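Copper-transporting atpase (Sulfolobus solfataricus, PDB 2YJ3) probably couples ATP binding and hydrolysis to the transport of copper ions across the cell membrane, this fragment being the catalytic, nucleotide-binding part of the P-type pump. Local coordinates at residues A64-H68 with P69-A73; R100-S104 with D105-E109; V121-G125 with E126-S130. The protein carries 1 engineered substitution. One frame throughout, in Å; residues are numbered along the deposited sequence.

Interaction 1 (A64-H68 with P69-A73); sequences ALSSH and PIAKA
His-68 meets Ile-70 through a capping bond: the backbone N of Ile-70 donates to ring atom ND1 of His-68 at 3.2 Å, reaching it tilted 23° out of the ring plane. His-68 thus fills the N-cap position of the helix that begins at Pro-69, and an imidazole suits it because ND1 can accept from an amide that has no carbonyl in the preceding turn. CG of His-68 stands anti to its own N (chi1 -161°), which swings the ring forward beside the side chain of Ile-70, where CE1 comes to 3.3 Å from Ile-70 CG1. CD of Pro-69 lies over one face of the imidazole, toward its rim, in a CH-pi contact 3.6 Å from the ring centroid. Proline fits the first turn, where a missing N-H costs nothing.

The carbonyl of His-68 starts the helical pattern by accepting from Lys-72 N at 2.9 Å. Lys-72 also bends at chi3 and chi4 to bring NZ back to the carbonyl O of Ser-67, 2.9 Å away. Behind the cap, Ser-66 OG accepts from His-68 N at 2.9 Å, forming an ST turn, while the same hydroxyl is hydrogen-bonded to Glu-93. Ala-71, small enough for a buried place, sets its CB against Ser-66 OG at 3.4 Å. Glu-63 and His-68 bind ATP and AMP in this protein, although no nucleotide is bound here; the arrangement is that of a side-chain-capped helix start within the nucleotide pocket of a P-type ATPase.

Interaction 2 (R100-S104 with D105-E109); sequences RGKIS and DKIIE
Arg-100 to Ile-103 and Lys-106 to Glu-109 run antiparallel, their axes 4.6 Å apart at closest approach and their directions 150° apart. They form a beta hairpin with a two-residue type I' turn from Ile-103 to Lys-106, in which Ser-104 and Asp-105 both take positive phi, which aspartate tolerates fairly well and serine less readily. Gly-101 and Ile-108 form one hydrogen-bonded pair, with Ile-108 N 2.7 Å from Gly-101 O in an almost straight bond (169° at the hydrogen). Ile-103 and Lys-106 form the other, nearest the turn. Their two bonds differ in approach: Ile-103 N lies in the plane of the Lys-106 carbonyl, whereas Lys-106 N comes from above that of Ile-103.

The non-hydrogen-bonded pairs put their side chains on the opposite face from Ile-103 and Ile-108. There the aliphatic part of Lys-102 lies across Ile-107, whose CD1 reaches Lys-102 CB at 3.8 Å. Arg-100 CG meets Glu-109 CG at 3.8 Å, so this pair touches through methylenes while the charged ends stand apart, the guanidinium and carboxylate planes turned 63° from each other; Glu-109 has a weak, long ion pair with Lys-111. Long chains suit this partly exposed face because their carbons pack on the strand and their charged ends probably reach solvent.

The other face turns to helix 53-63, where Ile-103 and Ile-108 bear on Tyr-58 and are buried, which suits their apolar side chains. Lys-106 bends to hydrogen-bond Tyr-58 OH through NZ. Between the two isoleucines, chi1 of Ile-108 sets CG1 beside the backbone N, and a bend at chi2 turns CD1 to 4.0 Å from Ile-103 CB.

Interaction 3 (V121-G125 with E126-S130); sequences VYING and EPIAS
A beta hairpin with a classic bulge joins Val-121 to Ile-123 with Glu-126 to Ser-130, its type I' turn running from Ile-123 to Glu-126. Val-121 faces two residues, Ile-128 and Ala-129: its N donates to Ala-129 O at 2.8 Å, and its O accepts from Ile-128 N at 2.9 Å. Both bonds are close to straight at the hydrogen, though Val-121 N stands above the carbonyl plane of Ala-129. Next to the turn, Ile-123 N gives a bond to Glu-126 O, and the return bond from Glu-126 N to Ile-123 O is longer, at 3.3 Å. Asn-124 also has positive phi, a left-handed conformation that asparagine takes readily, and its OD1 accepts from Ile-107 N of the neighbouring strand. Gly-125 suits the turn because its backbone angles (phi 99°) would press a side chain against the preceding carbonyl.

Within the bulge, Ile-128 turns the end of its side chain to the first strand. With chi1 at 47°, CG1 of Ile-128 lies between its own N and carbonyl carbon, and from there it meets Ile-123 CD1 at 3.5 Å, the two side chains crossing nearly at a right angle. CD1 of Ile-128 continues to Val-121 CG1 at 3.7 Å. Ala-129, small and buried, sets its CB 3.9 Å from Val-121 CB; Val-121, Ile-123, Ile-128 and Ala-129 all touch helix 53-63.

On the opposite face, Tyr-122 slants across Pro-127, with CE2 3.6 Å from Pro-127 CB. Its ring also makes a cation-pi contact with Lys-111. Proline fits at the non-hydrogen-bonded position, where no N-H is needed toward the partner strand. The whole is a bulged type I' hairpin in the antiparallel sheet of the nucleotide-binding domain, the part inserted into the HAD-like core of P-type ATPases.

In the fold
From the N terminus, the chain first closes interaction 1, the junction between helices 53-63 and 69-81, then interaction 2, then interaction 3; the three follow in series, without nesting or crossing. Interactions 2 and 3 close successive hairpins of the six-stranded antiparallel sheet, their centres about 10 Å apart. Strands 106-111 and 119-123 are neighbours there, joined by a probable hydrogen bond from Tyr-122 N to Glu-109 O, and Asn-124, in the second turn, ties to strand 106-111 just past the first. Helix 53-63 covers residues of both hairpins and leads into interaction 1, whose centre lies about 17 Å from that of interaction 2 and about 18 Å from that of interaction 3.

Interaction 1 (A64-H68 with P69-A73)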
loop_
_atom_site.group_PDB
_atom_site.type_symbol
_atom_site.label_atom_id
_atom_site.label_comp_id
_atom_site.label_asym_id
_atom_site.label_seq_id
_atom_site.Cartn_x
_atom_site.Cartn_y
_atom_site.Cartn_z
ATOM N N ALA A 64 3.636 -13.767 13.531
ATOM C CA ALA A 64 3.615 -14.901 12.604
ATOM C C ALA A 64 2.224 -15.479 12.397
ATOM O O ALA A 64 2.022 -16.345 11.552
ATOM C CB ALA A 64 4.585 -16.000 13.058
ATOM N N LEU A 65 1.246 -14.996 13.146
ATOM C CA LEU A 65 -0.111 -15.540 13.023
ATOM C C LEU A 65 -1.021 -14.591 12.260
ATOM O O LEU A 65 -2.199 -14.855 12.089
ATOM C CB LEU A 65 -0.683 -15.826 14.405
ATOM C CG LEU A 65 0.203 -16.748 15.248
ATOM C CD1 LEU A 65 -0.381 -16.981 16.650
ATOM C CD2 LEU A 65 0.391 -18.074 14.527
ATOM N N SER A 66 -0.463 -13.480 11.800
ATOM C CA SER A 66 -1.217 -12.516 11.011
ATOM C C SER A 66 -0.721 -12.505 9.570
ATOM O O SER A 66 0.433 -12.832 9.302
ATOM C CB SER A 66 -1.078 -11.122 11.613
ATOM O OG SER A 66 -1.276 -10.135 10.618
ATOM N N SER A 67 -1.598 -12.128 8.643
ATOM C CA SER A 67 -1.250 -12.066 7.229
ATOM C C SER A 67 -1.070 -10.615 6.785
ATOM O O SER A 67 -0.786 -10.328 5.623
ATOM C CB SER A 67 -2.312 -12.779 6.376
ATOM O OG SER A 67 -3.608 -12.271 6.649
ATOM N N HIS A 68 -1.237 -9.698 7.727
ATOM C CA HIS A 68 -0.978 -8.296 7.457
ATOM C C HIS A 68 0.487 -8.086 6.989
ATOM O O HIS A 68 1.406 -8.737 7.493
ATOM C CB HIS A 68 -1.293 -7.482 8.702
ATOM C CG HIS A 68 -1.505 -6.027 8.433
ATOM N ND1 HIS A 68 -0.463 -5.126 8.367
ATOM C CD2 HIS A 68 -2.635 -5.316 8.219
ATOM C CE1 HIS A 68 -0.946 -3.919 8.127
ATOM N NE2 HIS A 68 -2.260 -4.006 8.035
ATOM N N PRO A 69 0.696 -7.202 5.996
ATOM C CA PRO A 69 2.031 -6.913 5.452
ATOM C C PRO A 69 2.999 -6.347 6.485
ATOM O O PRO A 69 4.190 -6.654 6.412
ATOM C CB PRO A 69 1.760 -5.870 4.360
ATOM C CG PRO A 69 0.386 -5.364 4.620
ATOM C CD PRO A 69 -0.360 -6.498 5.249
ATOM N N ILE A 70 2.514 -5.527 7.415
ATOM C CA ILE A 70 3.371 -5.064 8.502
ATOM C C ILE A 70 3.824 -6.257 9.327
ATOM O O ILE A 70 4.997 -6.364 9.674
ATOM C CB ILE A 70 2.658 -4.080 9.431
ATOM C CG1 ILE A 70 2.176 -2.865 8.645
ATOM C CG2 ILE A 70 3.587 -3.673 10.557
ATOM C CD1 ILE A 70 2.758 -1.568 9.120
ATOM N N ALA A 71 2.890 -7.159 9.629
ATOM C CA ALA A 71 3.223 -8.401 10.326
ATOM C C ALA A 71 4.281 -9.232 9.572
ATOM O O ALA A 71 5.180 -9.819 10.184
ATOM C CB ALA A 71 1.975 -9.220 10.552
ATOM N N LYS A 72 4.169 -9.281 8.247
ATOM C CA LYS A 72 5.109 -10.048 7.434
ATOM C C LYS A 72 6.480 -9.367 7.398
ATOM O O LYS A 72 7.522 -10.021 7.396
ATOM C CB LYS A 72 4.578 -10.218 6.013
ATOM C CG LYS A 72 3.342 -11.110 5.915
ATOM C CD LYS A 72 3.082 -11.536 4.476
ATOM C CE LYS A 72 2.640 -10.367 3.607
ATOM N NZ LYS A 72 1.154 -10.283 3.533
ATOM N N ALA A 73 6.476 -8.045 7.345
ATOM C CA ALA A 73 7.723 -7.309 7.390
ATOM C C ALA A 73 8.473 -7.641 8.687
ATOM O O ALA A 73 9.691 -7.846 8.681
ATOM C CB ALA A 73 7.454 -5.834 7.293
#

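Interaction 2 (R100-S104 with D105-E109)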
loop_
_atom_site.group_PDB
_atom_site.type_symbol
_atom_site.label_atom_id
_atom_site.label_comp_id
_atom_site.label_asym_id
_atom_site.label_seq_id
_atom_site.Cartn_x
_atom_site.Cartn_y
_atom_site.Cartn_z
ATOM N N ARG A 100 -2.000 -9.660 19.521
ATOM C CA ARG A 100 -1.721 -10.011 20.915
ATOM C C ARG A 100 -1.633 -11.512 21.104
ATOM O O ARG A 100 -2.256 -12.269 20.362
ATOM C CB ARG A 100 -2.802 -9.457 21.844
ATOM C CG ARG A 100 -2.527 -9.774 23.305
ATOM C CD ARG A 100 -3.659 -9.350 24.252
ATOM N NE ARG A 100 -4.839 -10.199 24.133
ATOM C CZ ARG A 100 -4.923 -11.453 24.577
ATOM N NH1 ARG A 100 -3.889 -12.033 25.174
ATOM N NH2 ARG A 100 -6.052 -12.137 24.415
ATOM N N GLY A 101 -0.880 -11.950 22.111
ATOM C CA GLY A 101 -0.730 -13.370 22.379
ATOM C C GLY A 101 0.063 -13.656 23.639
ATOM O O GLY A 101 0.713 -12.774 24.192
ATOM N N LYS A 102 0.031 -14.905 24.083
ATOM C CA LYS A 102 0.765 -15.299 25.277
ATOM C C LYS A 102 1.918 -16.242 24.953
ATOM O O LYS A 102 1.752 -17.220 24.227
ATOM C CB LYS A 102 -0.188 -15.941 26.292
ATOM C CG LYS A 102 0.461 -16.445 27.581
ATOM C CD LYS A 102 -0.633 -16.692 28.639
ATOM C CE LYS A 102 -0.253 -17.773 29.649
ATOM N NZ LYS A 102 -0.194 -19.137 29.043
ATOM N N ILE A 103 3.086 -15.931 25.501
ATOM C CA ILE A 103 4.278 -16.743 25.313
ATOM C C ILE A 103 4.984 -16.800 26.654
ATOM O O ILE A 103 5.111 -15.772 27.335
ATOM C CB ILE A 103 5.254 -16.090 24.307
ATOM C CG1 ILE A 103 4.572 -15.769 22.978
ATOM C CG2 ILE A 103 6.504 -16.947 24.102
ATOM C CD1 ILE A 103 5.512 -15.055 22.004
ATOM N N SER A 104 5.440 -17.992 27.028
ATOM C CA SER A 104 6.140 -18.206 28.292
ATOM C C SER A 104 5.496 -17.467 29.464
ATOM O O SER A 104 6.171 -16.730 30.189
ATOM C CB SER A 104 7.619 -17.823 28.167
ATOM O OG SER A 104 8.344 -18.808 27.438
ATOM N N ASP A 105 4.193 -17.673 29.637
ATOM C CA ASP A 105 3.423 -17.060 30.731
ATOM C C ASP A 105 3.330 -15.541 30.647
ATOM O O ASP A 105 2.800 -14.908 31.554
ATOM C CB ASP A 105 3.999 -17.439 32.100
ATOM C CG ASP A 105 3.952 -18.929 32.367
ATOM O OD1 ASP A 105 3.041 -19.614 31.841
ATOM O OD2 ASP A 105 4.830 -19.413 33.114
ATOM N N LYS A 106 3.871 -14.964 29.579
ATOM C CA LYS A 106 3.889 -13.512 29.399
ATOM C C LYS A 106 2.930 -13.057 28.297
ATOM O O LYS A 106 2.805 -13.708 27.253
ATOM C CB LYS A 106 5.312 -13.031 29.077
ATOM C CG LYS A 106 6.144 -12.640 30.294
ATOM C CD LYS A 106 7.384 -13.505 30.445
ATOM C CE LYS A 106 8.168 -13.584 29.143
ATOM N NZ LYS A 106 9.611 -13.220 29.331
ATOM N N ILE A 107 2.285 -11.918 28.509
ATOM C CA ILE A 107 1.378 -11.378 27.507
ATOM C C ILE A 107 2.101 -10.398 26.594
ATOM O O ILE A 107 2.620 -9.375 27.038
ATOM C CB ILE A 107 0.169 -10.667 28.152
ATOM C CG1 ILE A 107 -0.636 -11.643 29.011
ATOM C CG2 ILE A 107 -0.726 -10.046 27.083
ATOM C CD1 ILE A 107 -1.116 -12.874 28.266
ATOM N N ILE A 108 2.107 -10.704 25.308
ATOM C CA ILE A 108 2.796 -9.860 24.341
ATOM C C ILE A 108 1.820 -9.181 23.400
ATOM O O ILE A 108 0.911 -9.815 22.880
ATOM C CB ILE A 108 3.828 -10.655 23.501
ATOM C CG1 ILE A 108 5.077 -10.959 24.334
ATOM C CG2 ILE A 108 4.278 -9.823 22.302
ATOM C CD1 ILE A 108 4.953 -12.161 25.197
ATOM N N GLU A 109 2.014 -7.888 23.189
ATOM C CA GLU A 109 1.191 -7.109 22.274
ATOM C C GLU A 109 2.071 -6.355 21.317
ATOM O O GLU A 109 3.058 -5.740 21.729
ATOM C CB GLU A 109 0.378 -6.068 23.038
ATOM C CG GLU A 109 -0.571 -6.631 24.036
ATOM C CD GLU A 109 -1.371 -5.528 24.717
ATOM O OE1 GLU A 109 -0.860 -4.932 25.698
ATOM O OE2 GLU A 109 -2.495 -5.247 24.243
#

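Interaction 3 (V121-G125 with E126-S130)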
loop_
_atom_site.group_PDB
_atom_site.type_symbol
_atom_site.label_atom_id
_atom_site.label_comp_id
_atom_site.label_asym_id
_atom_site.label_seq_id
_atom_site.Cartn_x
_atom_site.Cartn_y
_atom_site.Cartn_z
ATOM N N VAL A 121 6.264 -2.792 21.034
ATOM C CA VAL A 121 6.073 -4.133 21.571
ATOM C C VAL A 121 5.862 -3.996 23.080
ATOM O O VAL A 121 6.685 -3.395 23.770
ATOM C CB VAL A 121 7.286 -5.025 21.330
ATOM C CG1 VAL A 121 7.036 -6.410 21.913
ATOM C CG2 VAL A 121 7.652 -5.082 19.823
ATOM N N TYR A 122 4.758 -4.536 23.589
ATOM C CA TYR A 122 4.505 -4.533 25.024
ATOM C C TYR A 122 4.656 -5.920 25.584
ATOM O O TYR A 122 4.284 -6.915 24.939
ATOM C CB TYR A 122 3.094 -4.054 25.325
ATOM C CG TYR A 122 2.854 -2.642 24.887
ATOM C CD1 TYR A 122 2.646 -2.342 23.551
ATOM C CD2 TYR A 122 2.847 -1.612 25.801
ATOM C CE1 TYR A 122 2.441 -1.043 23.145
ATOM C CE2 TYR A 122 2.629 -0.316 25.407
ATOM C CZ TYR A 122 2.430 -0.037 24.077
ATOM O OH TYR A 122 2.216 1.255 23.673
ATOM N N ILE A 123 5.203 -5.989 26.786
ATOM C CA ILE A 123 5.250 -7.246 27.496
ATOM C C ILE A 123 4.650 -7.017 28.858
ATOM O O ILE A 123 5.197 -6.267 29.674
ATOM C CB ILE A 123 6.665 -7.792 27.663
ATOM C CG1 ILE A 123 7.282 -8.163 26.299
ATOM C CG2 ILE A 123 6.626 -9.013 28.580
ATOM C CD1 ILE A 123 8.809 -8.381 26.365
ATOM N N ASN A 124 3.508 -7.663 29.083
ATOM C CA ASN A 124 2.751 -7.495 30.303
ATOM C C ASN A 124 2.446 -6.034 30.595
ATOM O O ASN A 124 2.483 -5.608 31.739
ATOM C CB ASN A 124 3.482 -8.158 31.468
ATOM C CG ASN A 124 3.454 -9.671 31.370
ATOM O OD1 ASN A 124 2.718 -10.232 30.562
ATOM N ND2 ASN A 124 4.247 -10.337 32.195
ATOM N N GLY A 125 2.128 -5.277 29.548
ATOM C CA GLY A 125 1.623 -3.926 29.711
ATOM C C GLY A 125 2.678 -2.843 29.524
ATOM O O GLY A 125 2.356 -1.656 29.401
ATOM N N GLU A 126 3.939 -3.252 29.501
ATOM C CA GLU A 126 5.058 -2.313 29.456
ATOM C C GLU A 126 5.700 -2.239 28.064
ATOM O O GLU A 126 6.147 -3.254 27.529
ATOM C CB GLU A 126 6.113 -2.738 30.478
ATOM C CG GLU A 126 7.432 -1.995 30.355
ATOM C CD GLU A 126 8.478 -2.457 31.363
ATOM O OE1 GLU A 126 8.599 -3.693 31.562
ATOM O OE2 GLU A 126 9.177 -1.585 31.947
ATOM N N PRO A 127 5.761 -1.028 27.482
ATOM C CA PRO A 127 6.429 -0.836 26.193
ATOM C C PRO A 127 7.932 -1.060 26.318
ATOM O O PRO A 127 8.593 -0.281 26.997
ATOM C CB PRO A 127 6.127 0.624 25.856
ATOM C CG PRO A 127 5.885 1.287 27.177
ATOM C CD PRO A 127 5.255 0.236 28.052
ATOM N N ILE A 128 8.460 -2.103 25.677
ATOM C CA ILE A 128 9.866 -2.458 25.849
ATOM C C ILE A 128 10.707 -2.497 24.559
ATOM O O ILE A 128 11.939 -2.580 24.631
ATOM C CB ILE A 128 10.052 -3.802 26.622
ATOM C CG1 ILE A 128 9.131 -4.883 26.062
ATOM C CG2 ILE A 128 9.794 -3.614 28.128
ATOM C CD1 ILE A 128 9.257 -5.107 24.588
ATOM N N ALA A 129 10.055 -2.436 23.400
ATOM C CA ALA A 129 10.753 -2.421 22.119
ATOM C C ALA A 129 9.912 -1.693 21.092
ATOM O O ALA A 129 8.725 -1.418 21.332
ATOM C CB ALA A 129 11.035 -3.858 21.647
ATOM N N SER A 130 10.502 -1.407 19.934
ATOM C CA SER A 130 9.759 -0.751 18.859
ATOM C C SER A 130 10.397 -0.955 17.483
ATOM O O SER A 130 11.586 -1.282 17.380
ATOM C CB SER A 130 9.618 0.745 19.146
ATOM O OG SER A 130 10.879 1.373 19.016
#